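Local coordinates for beta-N-acetylhexosaminidase (Streptomyces plicatus, PDB 1JAK), which hydrolyses terminal N-acetylhexosamine residues from glycans as a family 20 glycosidase, probably by substrate-assisted catalysis, at residues 361-366 with 389-394; 27-32 with 468-473. One frame throughout, in Å; residues are numbered along the deposited sequence.

Contact 1 (361-366 with 389-394); sequences GALVQY and GLILSP
I391 fills the tight part of this contact, lying against L363 and Q365 on the same face of two parallel strands. Its CD1 meets L363 CD2 at 3.9 Å, and its CG2 lies 3.8 Å from Q365 CG. Beside them G389 leaves L363 room, since a CB there would press on L363 CG. Backbone bonds run the length of the pair, from G389 N on A362 O (3.2 Å) through to S393 N on Y366 O. Q365 has CG anti to the backbone N (chi1 -168°) and runs on extended, which carries its amide past I391 to S393. NE2 gives S393 OG a bond of 3.1 Å, close to the amide plane. Q365 OE1 bonds H315, so both ends of the amide are held. On the opposite face fewer side-chain atoms meet. V364 CG2 and L390 CD1 lie side by side at 3.8 Å, while L392 CD2 lies 4.0 Å from Y366 CB and comes obliquely to the ring. Helix 374-385 packs on this face. The solvent side is the start of 361-366, where exposed G361 touches nothing across the pair. Strand 363-366, helix 374-385 and strand 389-392 form a beta-alpha-beta crossover unit of the TIM barrel.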
ATOM      1  N   GLY A 361     -11.323 -12.439 -15.248  1.00 12.25           N
ATOM      2  CA  GLY A 361     -10.036 -11.905 -14.837  1.00 11.80           C
ATOM      3  C   GLY A 361     -10.103 -10.732 -13.878  1.00 12.32           C
ATOM      4  O   GLY A 361      -9.087 -10.317 -13.320  1.00 11.29           O
ATOM      5  N   ALA A 362     -11.295 -10.193 -13.674  1.00 11.65           N
ATOM      6  CA  ALA A 362     -11.453  -9.053 -12.781  1.00 11.59           C
ATOM      7  C   ALA A 362     -11.231  -9.400 -11.316  1.00 11.10           C
ATOM      8  O   ALA A 362     -11.342 -10.557 -10.909  1.00 11.51           O
ATOM      9  CB  ALA A 362     -12.841  -8.451 -12.957  1.00 11.39           C
ATOM     10  N   LEU A 363     -10.891  -8.381 -10.530  1.00 10.28           N
ATOM     11  CA  LEU A 363     -10.712  -8.533  -9.093  1.00 10.30           C
ATOM     12  C   LEU A 363     -11.627  -7.498  -8.454  1.00  9.53           C
ATOM     13  O   LEU A 363     -11.849  -6.435  -9.029  1.00  9.56           O
ATOM     14  CB  LEU A 363      -9.277  -8.225  -8.654  1.00 11.15           C
ATOM     15  CG  LEU A 363      -8.131  -9.167  -9.012  1.00 12.72           C
ATOM     16  CD1 LEU A 363      -7.711  -8.942 -10.451  1.00 15.25           C
ATOM     17  CD2 LEU A 363      -6.958  -8.891  -8.077  1.00 14.89           C
ATOM     18  N   VAL A 364     -12.181  -7.813  -7.290  1.00  9.36           N
ATOM     19  CA  VAL A 364     -13.015  -6.841  -6.595  1.00  8.73           C
ATOM     20  C   VAL A 364     -12.436  -6.621  -5.211  1.00  8.46           C
ATOM     21  O   VAL A 364     -11.908  -7.545  -4.588  1.00  8.65           O
ATOM     22  CB  VAL A 364     -14.499  -7.277  -6.486  1.00  9.79           C
ATOM     23  CG1 VAL A 364     -15.127  -7.293  -7.873  1.00 10.19           C
ATOM     24  CG2 VAL A 364     -14.615  -8.637  -5.814  1.00 10.85           C
ATOM     25  N   GLN A 365     -12.512  -5.380  -4.746  1.00  7.52           N
ATOM     26  CA  GLN A 365     -11.978  -5.024  -3.441  1.00  6.21           C
ATOM     27  C   GLN A 365     -13.110  -4.893  -2.432  1.00  7.62           C
ATOM     28  O   GLN A 365     -13.912  -3.961  -2.500  1.00  8.03           O
ATOM     29  CB  GLN A 365     -11.199  -3.710  -3.537  1.00  6.81           C
ATOM     30  CG  GLN A 365     -10.362  -3.419  -2.303  1.00  7.69           C
ATOM     31  CD  GLN A 365      -9.507  -2.175  -2.448  1.00  7.63           C
ATOM     32  OE1 GLN A 365      -9.284  -1.677  -3.558  1.00  7.14           O
ATOM     33  NE2 GLN A 365      -9.009  -1.674  -1.324  1.00  6.50           N
ATOM     34  N   TYR A 366     -13.157  -5.834  -1.498  1.00  6.50           N
ATOM     35  CA  TYR A 366     -14.192  -5.865  -0.473  1.00  7.76           C
ATOM     36  C   TYR A 366     -13.897  -4.936   0.699  1.00  7.87           C
ATOM     37  O   TYR A 366     -12.907  -5.122   1.416  1.00  7.26           O
ATOM     38  CB  TYR A 366     -14.347  -7.287   0.059  1.00  8.21           C
ATOM     39  CG  TYR A 366     -15.462  -7.428   1.058  1.00  9.64           C
ATOM     40  CD1 TYR A 366     -16.794  -7.441   0.643  1.00  9.85           C
ATOM     41  CD2 TYR A 366     -15.193  -7.526   2.422  1.00  8.49           C
ATOM     42  CE1 TYR A 366     -17.831  -7.553   1.560  1.00  9.91           C
ATOM     43  CE2 TYR A 366     -16.225  -7.638   3.352  1.00 10.20           C
ATOM     44  CZ  TYR A 366     -17.541  -7.651   2.911  1.00  9.36           C
ATOM     45  OH  TYR A 366     -18.567  -7.764   3.820  1.00  9.60           O
ATOM     46  N   GLY A 389     -11.265 -12.510  -8.389  1.00 10.36           N
ATOM     47  CA  GLY A 389     -10.301 -12.448  -7.306  1.00 11.09           C
ATOM     48  C   GLY A 389     -10.773 -11.490  -6.230  1.00 10.35           C
ATOM     49  O   GLY A 389     -11.403 -10.480  -6.532  1.00 10.95           O
ATOM     50  N   LEU A 390     -10.468 -11.800  -4.974  1.00  9.32           N
ATOM     51  CA  LEU A 390     -10.884 -10.959  -3.859  1.00 10.98           C
ATOM     52  C   LEU A 390      -9.735 -10.260  -3.146  1.00 10.11           C
ATOM     53  O   LEU A 390      -8.755 -10.894  -2.765  1.00 11.05           O
ATOM     54  CB  LEU A 390     -11.649 -11.794  -2.833  1.00 12.92           C
ATOM     55  CG  LEU A 390     -13.176 -11.803  -2.867  1.00 17.11           C
ATOM     56  CD1 LEU A 390     -13.690 -12.008  -4.275  1.00 19.88           C
ATOM     57  CD2 LEU A 390     -13.668 -12.896  -1.929  1.00 15.87           C
ATOM     58  N   ILE A 391      -9.872  -8.948  -2.976  1.00  9.06           N
ATOM     59  CA  ILE A 391      -8.886  -8.145  -2.256  1.00  8.22           C
ATOM     60  C   ILE A 391      -9.643  -7.723  -1.003  1.00  7.88           C
ATOM     61  O   ILE A 391     -10.672  -7.053  -1.098  1.00  9.25           O
ATOM     62  CB  ILE A 391      -8.491  -6.886  -3.044  1.00  8.19           C
ATOM     63  CG1 ILE A 391      -7.762  -7.279  -4.332  1.00  7.55           C
ATOM     64  CG2 ILE A 391      -7.617  -5.989  -2.177  1.00  7.45           C
ATOM     65  CD1 ILE A 391      -7.701  -6.162  -5.356  1.00  8.90           C
ATOM     66  N   LEU A 392      -9.153  -8.112   0.167  1.00  6.94           N
ATOM     67  CA  LEU A 392      -9.847  -7.778   1.404  1.00  7.46           C
ATOM     68  C   LEU A 392      -9.325  -6.545   2.129  1.00  7.89           C
ATOM     69  O   LEU A 392      -8.155  -6.481   2.491  1.00  7.67           O
ATOM     70  CB  LEU A 392      -9.808  -8.974   2.363  1.00  8.19           C
ATOM     71  CG  LEU A 392     -10.414 -10.278   1.833  1.00  8.92           C
ATOM     72  CD1 LEU A 392     -10.304 -11.356   2.903  1.00 10.81           C
ATOM     73  CD2 LEU A 392     -11.872 -10.058   1.444  1.00 10.70           C
ATOM     74  N   SER A 393     -10.211  -5.569   2.329  1.00  7.77           N
ATOM     75  CA  SER A 393      -9.881  -4.336   3.043  1.00  7.14           C
ATOM     76  C   SER A 393     -11.145  -3.861   3.768  1.00  7.67           C
ATOM     77  O   SER A 393     -11.701  -2.807   3.451  1.00  8.36           O
ATOM     78  CB  SER A 393      -9.385  -3.253   2.071  1.00  7.66           C
ATOM     79  OG  SER A 393     -10.399  -2.857   1.161  1.00  7.85           O
ATOM     80  N   PRO A 394     -11.610  -4.640   4.762  1.00  8.00           N
ATOM     81  CA  PRO A 394     -12.812  -4.318   5.541  1.00  7.12           C
ATOM     82  C   PRO A 394     -12.721  -2.928   6.162  1.00  7.88           C
ATOM     83  O   PRO A 394     -11.709  -2.579   6.767  1.00  6.92           O
ATOM     84  CB  PRO A 394     -12.849  -5.419   6.604  1.00  6.70           C
ATOM     85  CG  PRO A 394     -12.097  -6.563   5.949  1.00  7.56           C
ATOM     86  CD  PRO A 394     -10.950  -5.845   5.292  1.00  6.85           C
TER

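Contact 2 (27-32 with 468-473); sequences VIPAPA and GVAELG
The seam between the N-terminal domain and the catalytic barrel of this family 20 enzyme is crossed here, where a loop meets helix 465-474. E471 and P29 carry most of the contact. The E471 chain leaves the helix with CG anti to the backbone N (chi1 175°) and then bends at chi2 (149°), which brings the carboxylate to the loop backbone. A30 N donates to E471 OE1 at 2.9 Å. The bond is bent, with 142° at the hydrogen, and the donor stands well above the carboxylate plane. OE1 also forms a salt bridge with R488, and OE2 is hydrogen-bonded to Y424 OH. The carboxylate is therefore gripped at both oxygens in a buried place, and the nearby arginine probably favours its charged form. Helix 465-474 comes after strand 440-447, the last of the barrel, and helix 455-462, while the loop leads into strand 33-36 of the mixed sheet in the other domain. The peptide before P29 is cis, and the ring lies against the helix. Its CB sits 3.7 Å from E471 CA, and its CG lies 3.8 Å from A470 O. P29 CG also meets A470 CB at 4.2 Å. With an alanine at E471 the carboxylate is gone, and A30 N would probably be left without its acceptor and R488 without its charge mate on the helix. I28 crosses the E471 chain at about a right angle, its CG2 3.8 Å from E471 OE1. Further along the loop, A30 O takes a hydrogen bond from S475 OG, just past the helix.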
ATOM      1  N   VAL A  27      10.473  -9.201  14.057  1.00 12.92           N
ATOM      2  CA  VAL A  27      10.287  -8.373  12.869  1.00 13.28           C
ATOM      3  C   VAL A  27       8.847  -8.486  12.374  1.00 12.01           C
ATOM      4  O   VAL A  27       8.149  -9.459  12.670  1.00 11.17           O
ATOM      5  CB  VAL A  27      11.235  -8.798  11.724  1.00 16.60           C
ATOM      6  CG1 VAL A  27      12.665  -8.919  12.233  1.00 16.57           C
ATOM      7  CG2 VAL A  27      10.778 -10.098  11.130  1.00 18.84           C
ATOM      8  N   ILE A  28       8.409  -7.483  11.621  1.00  9.32           N
ATOM      9  CA  ILE A  28       7.059  -7.467  11.068  1.00  8.80           C
ATOM     10  C   ILE A  28       7.187  -7.184   9.578  1.00  8.64           C
ATOM     11  O   ILE A  28       7.852  -6.226   9.187  1.00  7.11           O
ATOM     12  CB  ILE A  28       6.192  -6.352  11.698  1.00  8.65           C
ATOM     13  CG1 ILE A  28       6.053  -6.573  13.206  1.00  7.42           C
ATOM     14  CG2 ILE A  28       4.811  -6.336  11.043  1.00  8.95           C
ATOM     15  CD1 ILE A  28       5.374  -5.420  13.936  1.00  7.21           C
ATOM     16  N   PRO A  29       6.565  -8.013   8.724  1.00  8.83           N
ATOM     17  CA  PRO A  29       5.752  -9.200   9.033  1.00  9.14           C
ATOM     18  C   PRO A  29       6.562 -10.335   9.659  1.00  9.84           C
ATOM     19  O   PRO A  29       7.771 -10.439   9.454  1.00  8.87           O
ATOM     20  CB  PRO A  29       5.210  -9.618   7.665  1.00  9.05           C
ATOM     21  CG  PRO A  29       5.176  -8.337   6.893  1.00  9.32           C
ATOM     22  CD  PRO A  29       6.475  -7.684   7.292  1.00  8.22           C
ATOM     23  N   ALA A  30       5.891 -11.194  10.416  1.00  9.65           N
ATOM     24  CA  ALA A  30       6.562 -12.339  11.018  1.00 10.42           C
ATOM     25  C   ALA A  30       7.105 -13.181   9.860  1.00  9.21           C
ATOM     26  O   ALA A  30       6.382 -13.474   8.910  1.00 10.70           O
ATOM     27  CB  ALA A  30       5.565 -13.154  11.835  1.00  9.95           C
ATOM     28  N   PRO A  31       8.391 -13.565   9.909  1.00  9.26           N
ATOM     29  CA  PRO A  31       8.928 -14.376   8.811  1.00  9.62           C
ATOM     30  C   PRO A  31       8.371 -15.799   8.859  1.00 10.45           C
ATOM     31  O   PRO A  31       8.011 -16.296   9.928  1.00 12.59           O
ATOM     32  CB  PRO A  31      10.440 -14.345   9.057  1.00  9.51           C
ATOM     33  CG  PRO A  31      10.647 -13.072   9.817  1.00  9.46           C
ATOM     34  CD  PRO A  31       9.476 -13.072  10.772  1.00 10.36           C
ATOM     35  N   ALA A  32       8.310 -16.449   7.701  1.00 12.16           N
ATOM     36  CA  ALA A  32       7.787 -17.808   7.604  1.00 12.71           C
ATOM     37  C   ALA A  32       8.589 -18.791   8.452  1.00 14.91           C
ATOM     38  O   ALA A  32       8.028 -19.719   9.041  1.00 14.48           O
ATOM     39  CB  ALA A  32       7.782 -18.255   6.148  1.00 12.70           C
ATOM     40  N   GLY A 468       0.528  -4.185  10.702  1.00  7.64           N
ATOM     41  CA  GLY A 468      -0.352  -5.317  10.937  1.00  7.90           C
ATOM     42  C   GLY A 468      -1.015  -5.850   9.683  1.00  7.26           C
ATOM     43  O   GLY A 468      -1.097  -7.064   9.488  1.00  8.07           O
ATOM     44  N   VAL A 469      -1.500  -4.954   8.829  1.00  7.13           N
ATOM     45  CA  VAL A 469      -2.150  -5.387   7.597  1.00  7.04           C
ATOM     46  C   VAL A 469      -1.116  -6.027   6.672  1.00  7.67           C
ATOM     47  O   VAL A 469      -1.422  -6.961   5.928  1.00  8.47           O
ATOM     48  CB  VAL A 469      -2.836  -4.211   6.885  1.00  6.88           C
ATOM     49  CG1 VAL A 469      -3.600  -4.714   5.661  1.00  8.68           C
ATOM     50  CG2 VAL A 469      -3.785  -3.511   7.856  1.00  6.52           C
ATOM     51  N   ALA A 470       0.114  -5.524   6.724  1.00  7.26           N
ATOM     52  CA  ALA A 470       1.187  -6.079   5.910  1.00  7.09           C
ATOM     53  C   ALA A 470       1.440  -7.516   6.356  1.00  7.50           C
ATOM     54  O   ALA A 470       1.670  -8.402   5.529  1.00  7.56           O
ATOM     55  CB  ALA A 470       2.457  -5.246   6.068  1.00  6.88           C
ATOM     56  N   GLU A 471       1.396  -7.749   7.664  1.00  8.28           N
ATOM     57  CA  GLU A 471       1.613  -9.093   8.186  1.00  8.15           C
ATOM     58  C   GLU A 471       0.514 -10.041   7.717  1.00  8.83           C
ATOM     59  O   GLU A 471       0.787 -11.181   7.345  1.00  8.98           O
ATOM     60  CB  GLU A 471       1.672  -9.097   9.717  1.00  8.83           C
ATOM     61  CG  GLU A 471       1.774 -10.511  10.295  1.00  8.86           C
ATOM     62  CD  GLU A 471       2.544 -10.573  11.599  1.00  9.91           C
ATOM     63  OE1 GLU A 471       3.615  -9.935  11.684  1.00  8.84           O
ATOM     64  OE2 GLU A 471       2.091 -11.272  12.533  1.00 10.63           O
ATOM     65  N   LEU A 472      -0.731  -9.576   7.732  1.00  7.80           N
ATOM     66  CA  LEU A 472      -1.834 -10.418   7.286  1.00  7.94           C
ATOM     67  C   LEU A 472      -1.616 -10.833   5.836  1.00  8.90           C
ATOM     68  O   LEU A 472      -1.952 -11.948   5.441  1.00  9.51           O
ATOM     69  CB  LEU A 472      -3.169  -9.676   7.420  1.00  8.41           C
ATOM     70  CG  LEU A 472      -3.604  -9.340   8.848  1.00 10.78           C
ATOM     71  CD1 LEU A 472      -4.947  -8.620   8.812  1.00 11.76           C
ATOM     72  CD2 LEU A 472      -3.717 -10.615   9.669  1.00 13.22           C
ATOM     73  N   GLY A 473      -1.028  -9.942   5.044  1.00  8.14           N
ATOM     74  CA  GLY A 473      -0.794 -10.267   3.653  1.00  8.08           C
ATOM     75  C   GLY A 473       0.423 -11.147   3.427  1.00  8.76           C
ATOM     76  O   GLY A 473       0.445 -11.956   2.502  1.00  8.35           O
TER

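In the fold
Contact 1 and contact 2 lie about 20 Å apart between centres, and about 6 Å separates their nearest atoms. Along the chain both segments of contact 1 fall between the two segments of contact 2. The order is 27-32, then 361-366, 389-394 and finally 468-473. Three of these segments belong to the catalytic barrel. Contact 1 joins neighbouring strands of its parallel sheet, and the Q365 side chain is about 7 Å from the bound inhibitor. Contact 2 lies on a helix that comes later in the chain than the last barrel strand and ties the barrel to the N-terminal domain. One contact thus builds the barrel wall beside the active site; the other joins the two domains.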